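Local coordinates for protein GlcNAc-alpha-1,4-Gal-releasing endo-beta-galactosidase (Clostridium perfringens, PDB 1UPS) that probably hydrolyses internal beta-galactosidic linkages, releasing the disaccharide GlcNAc-alpha-1,4-Gal, with a calcium-binding family 16 glycoside hydrolase domain, at residues A[52-63]-A[83-91]. Numbering follows the deposited sequence.
Sequences YLPHWCKDPESA and KPWCPEHDG
With CG placed between its backbone N and carbonyl carbon (chi1 75°), W85 turns one face of its indole to the ring of Y52, whose own CG lies trans to the backbone N (chi1 -178°). Y52 CD2 sits over the middle of that face, 3.3 Å from W85 CD2, yet the ring planes are inclined at 44°, which is neither a parallel stack nor a T. C86 CB covers the opposite indole face near the rim. Round the edge come the carbonyl oxygen of L53 and the methyl of A63, while C57 SG approaches W85 CZ3 obliquely at 3.5 Å. That sulfur continues into the disulfide with C86 SG, just ahead of the short helix 87-90. In the indole plane, W85 NE1 donates to the anti lone pair of D90 OD1 at 2.9 Å; a water joins the same oxygen to Y52 OH, which also bonds Y253. S62 OG lies 2.7 Å from W85 O and 3.0 Å from D59 O, and its one proton can serve either acceptor. Two peripheral loops of the GH16 domain, away from the calcium site, are thus tied covalently, and the in-plane bond to D90 should hold the rotation of the buried indole.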
ATOM      1  N   TYR A  52      20.931 -10.597   1.575  1.00 12.94           N
ATOM      2  CA  TYR A  52      19.515 -10.885   1.443  1.00 12.39           C
ATOM      3  C   TYR A  52      19.183 -12.092   2.347  1.00 12.18           C
ATOM      4  O   TYR A  52      19.700 -13.182   2.121  1.00 11.93           O
ATOM      5  CB  TYR A  52      19.195 -11.170  -0.045  1.00 12.51           C
ATOM      6  CG  TYR A  52      17.729 -11.455  -0.351  1.00 12.81           C
ATOM      7  CD1 TYR A  52      16.706 -10.894   0.421  1.00 11.55           C
ATOM      8  CD2 TYR A  52      17.374 -12.277  -1.427  1.00 14.70           C
ATOM      9  CE1 TYR A  52      15.338 -11.175   0.134  1.00 12.68           C
ATOM     10  CE2 TYR A  52      16.028 -12.554  -1.730  1.00 16.06           C
ATOM     11  CZ  TYR A  52      15.022 -11.999  -0.943  1.00 14.90           C
ATOM     12  OH  TYR A  52      13.704 -12.299  -1.234  1.00 15.77           O
ATOM     13  N   LEU A  53      18.352 -11.890   3.378  1.00 11.21           N
ATOM     14  CA  LEU A  53      17.897 -12.996   4.269  1.00 11.96           C
ATOM     15  C   LEU A  53      18.943 -14.114   4.480  1.00 11.80           C
ATOM     16  O   LEU A  53      18.665 -15.293   4.231  1.00 11.20           O
ATOM     17  CB  LEU A  53      16.566 -13.591   3.778  1.00 11.76           C
ATOM     18  CG  LEU A  53      15.419 -12.586   3.607  1.00 12.86           C
ATOM     19  CD1 LEU A  53      14.241 -13.219   2.843  1.00 13.76           C
ATOM     20  CD2 LEU A  53      14.957 -12.038   4.966  1.00 13.11           C
ATOM     21  N   PRO A  54      20.141 -13.740   4.940  1.00 11.81           N
ATOM     22  CA  PRO A  54      21.277 -14.682   4.962  1.00 12.08           C
ATOM     23  C   PRO A  54      21.096 -15.898   5.883  1.00 12.57           C
ATOM     24  O   PRO A  54      21.784 -16.904   5.683  1.00 12.69           O
ATOM     25  CB  PRO A  54      22.454 -13.809   5.399  1.00 12.66           C
ATOM     26  CG  PRO A  54      21.825 -12.658   6.169  1.00 12.15           C
ATOM     27  CD  PRO A  54      20.518 -12.402   5.439  1.00 11.79           C
ATOM     28  N   HIS A  55      20.171 -15.826   6.837  1.00 11.82           N
ATOM     29  CA  HIS A  55      19.878 -16.970   7.717  1.00 12.75           C
ATOM     30  C   HIS A  55      19.305 -18.194   6.988  1.00 12.93           C
ATOM     31  O   HIS A  55      19.335 -19.310   7.541  1.00 13.68           O
ATOM     32  CB  HIS A  55      18.927 -16.552   8.836  1.00 11.92           C
ATOM     33  CG  HIS A  55      17.696 -15.857   8.348  1.00 11.77           C
ATOM     34  ND1 HIS A  55      17.708 -14.554   7.906  1.00 11.97           N
ATOM     35  CD2 HIS A  55      16.421 -16.292   8.211  1.00 11.24           C
ATOM     36  CE1 HIS A  55      16.489 -14.204   7.535  1.00 10.85           C
ATOM     37  NE2 HIS A  55      15.686 -15.239   7.710  1.00 11.03           N
ATOM     38  N   TRP A  56      18.788 -18.017   5.766  1.00 12.95           N
ATOM     39  CA  TRP A  56      18.249 -19.169   5.017  1.00 13.25           C
ATOM     40  C   TRP A  56      19.326 -19.975   4.285  1.00 14.71           C
ATOM     41  O   TRP A  56      19.067 -21.086   3.854  1.00 15.79           O
ATOM     42  CB  TRP A  56      17.144 -18.778   4.024  1.00 13.20           C
ATOM     43  CG  TRP A  56      15.939 -18.148   4.677  1.00 12.21           C
ATOM     44  CD1 TRP A  56      15.313 -16.988   4.296  1.00 12.81           C
ATOM     45  CD2 TRP A  56      15.225 -18.636   5.821  1.00 11.84           C
ATOM     46  NE1 TRP A  56      14.258 -16.727   5.137  1.00 12.81           N
ATOM     47  CE2 TRP A  56      14.177 -17.719   6.084  1.00 11.74           C
ATOM     48  CE3 TRP A  56      15.368 -19.761   6.665  1.00 12.81           C
ATOM     49  CZ2 TRP A  56      13.290 -17.870   7.161  1.00 10.98           C
ATOM     50  CZ3 TRP A  56      14.472 -19.932   7.728  1.00 12.80           C
ATOM     51  CH2 TRP A  56      13.444 -18.974   7.974  1.00 10.98           C
ATOM     52  N   CYS A  57      20.532 -19.430   4.169  1.00 15.66           N
ATOM     53  CA  CYS A  57      21.518 -19.984   3.247  1.00 17.09           C
ATOM     54  C   CYS A  57      22.698 -20.587   4.002  1.00 19.15           C
ATOM     55  O   CYS A  57      23.281 -19.933   4.869  1.00 19.79           O
ATOM     56  CB  CYS A  57      21.983 -18.880   2.299  1.00 16.91           C
ATOM     57  SG  CYS A  57      20.628 -17.798   1.751  0.50 15.91           S
ATOM     58  N   LYS A  58      23.047 -21.833   3.682  1.00 20.81           N
ATOM     59  CA  LYS A  58      24.114 -22.524   4.414  1.00 22.23           C
ATOM     60  C   LYS A  58      25.387 -21.674   4.373  1.00 23.04           C
ATOM     61  O   LYS A  58      25.968 -21.362   5.433  1.00 24.53           O
ATOM     62  CB  LYS A  58      24.358 -23.934   3.858  1.00 22.67           C
ATOM     63  N   ASP A  59      25.784 -21.273   3.170  1.00 23.07           N
ATOM     64  CA  ASP A  59      26.795 -20.228   2.997  1.00 24.08           C
ATOM     65  C   ASP A  59      26.168 -18.888   2.596  1.00 22.40           C
ATOM     66  O   ASP A  59      25.760 -18.679   1.437  1.00 23.86           O
ATOM     67  CB  ASP A  59      27.908 -20.614   2.013  1.00 24.56           C
ATOM     68  CG  ASP A  59      28.731 -19.394   1.550  1.00 28.70           C
ATOM     69  OD1 ASP A  59      28.897 -19.221   0.305  1.00 33.01           O
ATOM     70  OD2 ASP A  59      29.216 -18.543   2.353  1.00 27.64           O
ATOM     71  N   PRO A  60      26.137 -17.964   3.550  1.00 20.49           N
ATOM     72  CA  PRO A  60      25.509 -16.657   3.349  1.00 19.17           C
ATOM     73  C   PRO A  60      26.251 -15.718   2.391  1.00 17.94           C
ATOM     74  O   PRO A  60      25.656 -14.730   1.979  1.00 15.90           O
ATOM     75  CB  PRO A  60      25.478 -16.073   4.764  1.00 19.29           C
ATOM     76  CG  PRO A  60      26.639 -16.711   5.438  1.00 20.21           C
ATOM     77  CD  PRO A  60      26.699 -18.102   4.910  1.00 19.82           C
ATOM     78  N   GLU A  61      27.496 -16.019   2.008  1.00 17.30           N
ATOM     79  CA  GLU A  61      28.186 -15.148   1.062  1.00 17.70           C
ATOM     80  C   GLU A  61      27.497 -15.095  -0.307  1.00 16.82           C
ATOM     81  O   GLU A  61      27.611 -14.083  -1.007  1.00 16.92           O
ATOM     82  CB  GLU A  61      29.668 -15.518   0.896  1.00 18.50           C
ATOM     83  CG  GLU A  61      30.614 -15.009   1.988  1.00 22.52           C
ATOM     84  CD  GLU A  61      30.205 -13.691   2.641  1.00 26.10           C
ATOM     85  OE1 GLU A  61      30.249 -12.627   1.985  1.00 27.52           O
ATOM     86  OE2 GLU A  61      29.874 -13.719   3.847  1.00 30.65           O
ATOM     87  N   SER A  62      26.783 -16.164  -0.677  1.00 16.07           N
ATOM     88  CA  SER A  62      25.991 -16.189  -1.925  1.00 15.07           C
ATOM     89  C   SER A  62      24.929 -15.082  -1.957  1.00 14.11           C
ATOM     90  O   SER A  62      24.535 -14.621  -3.030  1.00 12.95           O
ATOM     91  CB  SER A  62      25.342 -17.580  -2.181  1.00 15.92           C
ATOM     92  OG  SER A  62      24.417 -18.023  -1.162  1.00 17.64           O
ATOM     93  N   ALA A  63      24.494 -14.657  -0.768  1.00 12.64           N
ATOM     94  CA  ALA A  63      23.368 -13.746  -0.619  1.00 12.08           C
ATOM     95  C   ALA A  63      23.800 -12.276  -0.611  1.00 11.71           C
ATOM     96  O   ALA A  63      22.978 -11.381  -0.446  1.00 11.52           O
ATOM     97  CB  ALA A  63      22.576 -14.100   0.651  1.00 11.95           C
ATOM     98  N   LYS A  83      25.608 -14.931  -9.366  1.00 10.39           N
ATOM     99  CA  LYS A  83      25.082 -16.268  -9.012  1.00 10.96           C
ATOM    100  C   LYS A  83      23.778 -16.174  -8.238  1.00  9.95           C
ATOM    101  O   LYS A  83      23.498 -15.128  -7.639  1.00 10.20           O
ATOM    102  CB  LYS A  83      26.112 -17.044  -8.188  1.00 10.71           C
ATOM    103  CG  LYS A  83      27.419 -17.259  -8.941  1.00 14.16           C
ATOM    104  CD  LYS A  83      28.262 -18.313  -8.210  1.00 20.78           C
ATOM    105  CE  LYS A  83      29.216 -19.028  -9.147  1.00 24.33           C
ATOM    106  NZ  LYS A  83      30.272 -18.101  -9.654  1.00 27.95           N
ATOM    107  N   PRO A  84      22.975 -17.249  -8.211  1.00  9.38           N
ATOM    108  CA  PRO A  84      21.745 -17.229  -7.397  1.00  9.03           C
ATOM    109  C   PRO A  84      22.033 -16.890  -5.932  1.00  9.36           C
ATOM    110  O   PRO A  84      23.096 -17.305  -5.426  1.00  8.50           O
ATOM    111  CB  PRO A  84      21.192 -18.663  -7.518  1.00  9.55           C
ATOM    112  CG  PRO A  84      21.780 -19.196  -8.827  1.00  9.84           C
ATOM    113  CD  PRO A  84      23.136 -18.500  -8.979  1.00  9.26           C
ATOM    114  N   TRP A  85      21.110 -16.185  -5.264  1.00  9.53           N
ATOM    115  CA  TRP A  85      21.377 -15.709  -3.903  1.00 10.16           C
ATOM    116  C   TRP A  85      21.363 -16.844  -2.864  1.00 11.00           C
ATOM    117  O   TRP A  85      22.090 -16.788  -1.877  1.00  9.88           O
ATOM    118  CB  TRP A  85      20.436 -14.554  -3.512  1.00 10.92           C
ATOM    119  CG  TRP A  85      19.055 -14.998  -3.203  1.00 11.42           C
ATOM    120  CD1 TRP A  85      18.035 -15.224  -4.097  1.00 13.29           C
ATOM    121  CD2 TRP A  85      18.523 -15.291  -1.905  1.00 13.59           C
ATOM    122  NE1 TRP A  85      16.905 -15.641  -3.429  1.00 14.38           N
ATOM    123  CE2 TRP A  85      17.172 -15.686  -2.082  1.00 14.97           C
ATOM    124  CE3 TRP A  85      19.042 -15.228  -0.600  1.00 16.15           C
ATOM    125  CZ2 TRP A  85      16.336 -16.032  -1.011  1.00 16.11           C
ATOM    126  CZ3 TRP A  85      18.210 -15.574   0.470  1.00 18.37           C
ATOM    127  CH2 TRP A  85      16.873 -15.982   0.250  1.00 19.02           C
ATOM    128  N   CYS A  86      20.581 -17.894  -3.113  1.00 11.15           N
ATOM    129  CA  CYS A  86      20.399 -18.968  -2.116  1.00 13.54           C
ATOM    130  C   CYS A  86      19.841 -20.216  -2.831  1.00 14.36           C
ATOM    131  O   CYS A  86      18.661 -20.525  -2.645  1.00 14.86           O
ATOM    132  CB  CYS A  86      19.368 -18.460  -1.081  1.00 13.82           C
ATOM    133  SG  CYS A  86      19.380 -19.013   0.661  0.50 16.06           S
ATOM    134  N   PRO A  87      20.655 -20.902  -3.642  1.00 15.94           N
ATOM    135  CA  PRO A  87      20.148 -21.941  -4.565  1.00 16.43           C
ATOM    136  C   PRO A  87      19.403 -23.089  -3.866  1.00 17.69           C
ATOM    137  O   PRO A  87      18.504 -23.697  -4.459  1.00 16.40           O
ATOM    138  CB  PRO A  87      21.411 -22.483  -5.245  1.00 17.95           C
ATOM    139  CG  PRO A  87      22.520 -21.535  -4.930  1.00 17.68           C
ATOM    140  CD  PRO A  87      22.119 -20.729  -3.754  1.00 15.76           C
ATOM    141  N   GLU A  88      19.767 -23.380  -2.617  1.00 18.36           N
ATOM    142  CA  GLU A  88      19.147 -24.523  -1.932  1.00 19.29           C
ATOM    143  C   GLU A  88      17.698 -24.271  -1.483  1.00 19.41           C
ATOM    144  O   GLU A  88      16.943 -25.244  -1.279  1.00 20.09           O
ATOM    145  CB  GLU A  88      20.039 -25.029  -0.788  1.00 19.46           C
ATOM    146  CG  GLU A  88      20.124 -24.076   0.384  1.00 20.30           C
ATOM    147  N   HIS A  89      17.315 -22.996  -1.336  1.00 19.07           N
ATOM    148  CA  HIS A  89      15.931 -22.602  -0.996  1.00 19.15           C
ATOM    149  C   HIS A  89      15.184 -21.920  -2.100  1.00 18.91           C
ATOM    150  O   HIS A  89      13.962 -22.059  -2.196  1.00 21.28           O
ATOM    151  CB  HIS A  89      15.857 -21.712   0.271  1.00 19.94           C
ATOM    152  CG  HIS A  89      16.228 -22.444   1.520  1.00 22.16           C
ATOM    153  ND1 HIS A  89      15.600 -23.609   1.907  1.00 23.42           N
ATOM    154  CD2 HIS A  89      17.223 -22.236   2.414  1.00 23.99           C
ATOM    155  CE1 HIS A  89      16.172 -24.074   3.003  1.00 24.97           C
ATOM    156  NE2 HIS A  89      17.161 -23.258   3.332  1.00 25.97           N
ATOM    157  N   ASP A  90      15.876 -21.111  -2.902  1.00 16.46           N
ATOM    158  CA  ASP A  90      15.153 -20.289  -3.863  1.00 14.77           C
ATOM    159  C   ASP A  90      15.504 -20.593  -5.311  1.00 13.68           C
ATOM    160  O   ASP A  90      15.202 -19.780  -6.194  1.00 13.73           O
ATOM    161  CB  ASP A  90      15.352 -18.792  -3.557  1.00 14.64           C
ATOM    162  CG  ASP A  90      14.164 -17.942  -3.971  1.00 17.07           C
ATOM    163  OD1 ASP A  90      14.333 -16.716  -4.104  1.00 14.99           O
ATOM    164  OD2 ASP A  90      13.020 -18.421  -4.198  1.00 17.70           O
ATOM    165  N   GLY A  91      16.135 -21.740  -5.556  1.00 11.98           N
ATOM    166  CA  GLY A  91      16.490 -22.137  -6.915  1.00 11.43           C
ATOM    167  C   GLY A  91      17.430 -21.119  -7.541  1.00 10.65           C
ATOM    168  O   GLY A  91      18.310 -20.579  -6.860  1.00 10.17           O
TER
HETATM  169  O   HOH W   1      12.763 -14.745  -2.757  1.00 32.31           O
HETATM  170  O   HOH W   2      25.483 -14.710  -5.477  1.00 22.00           O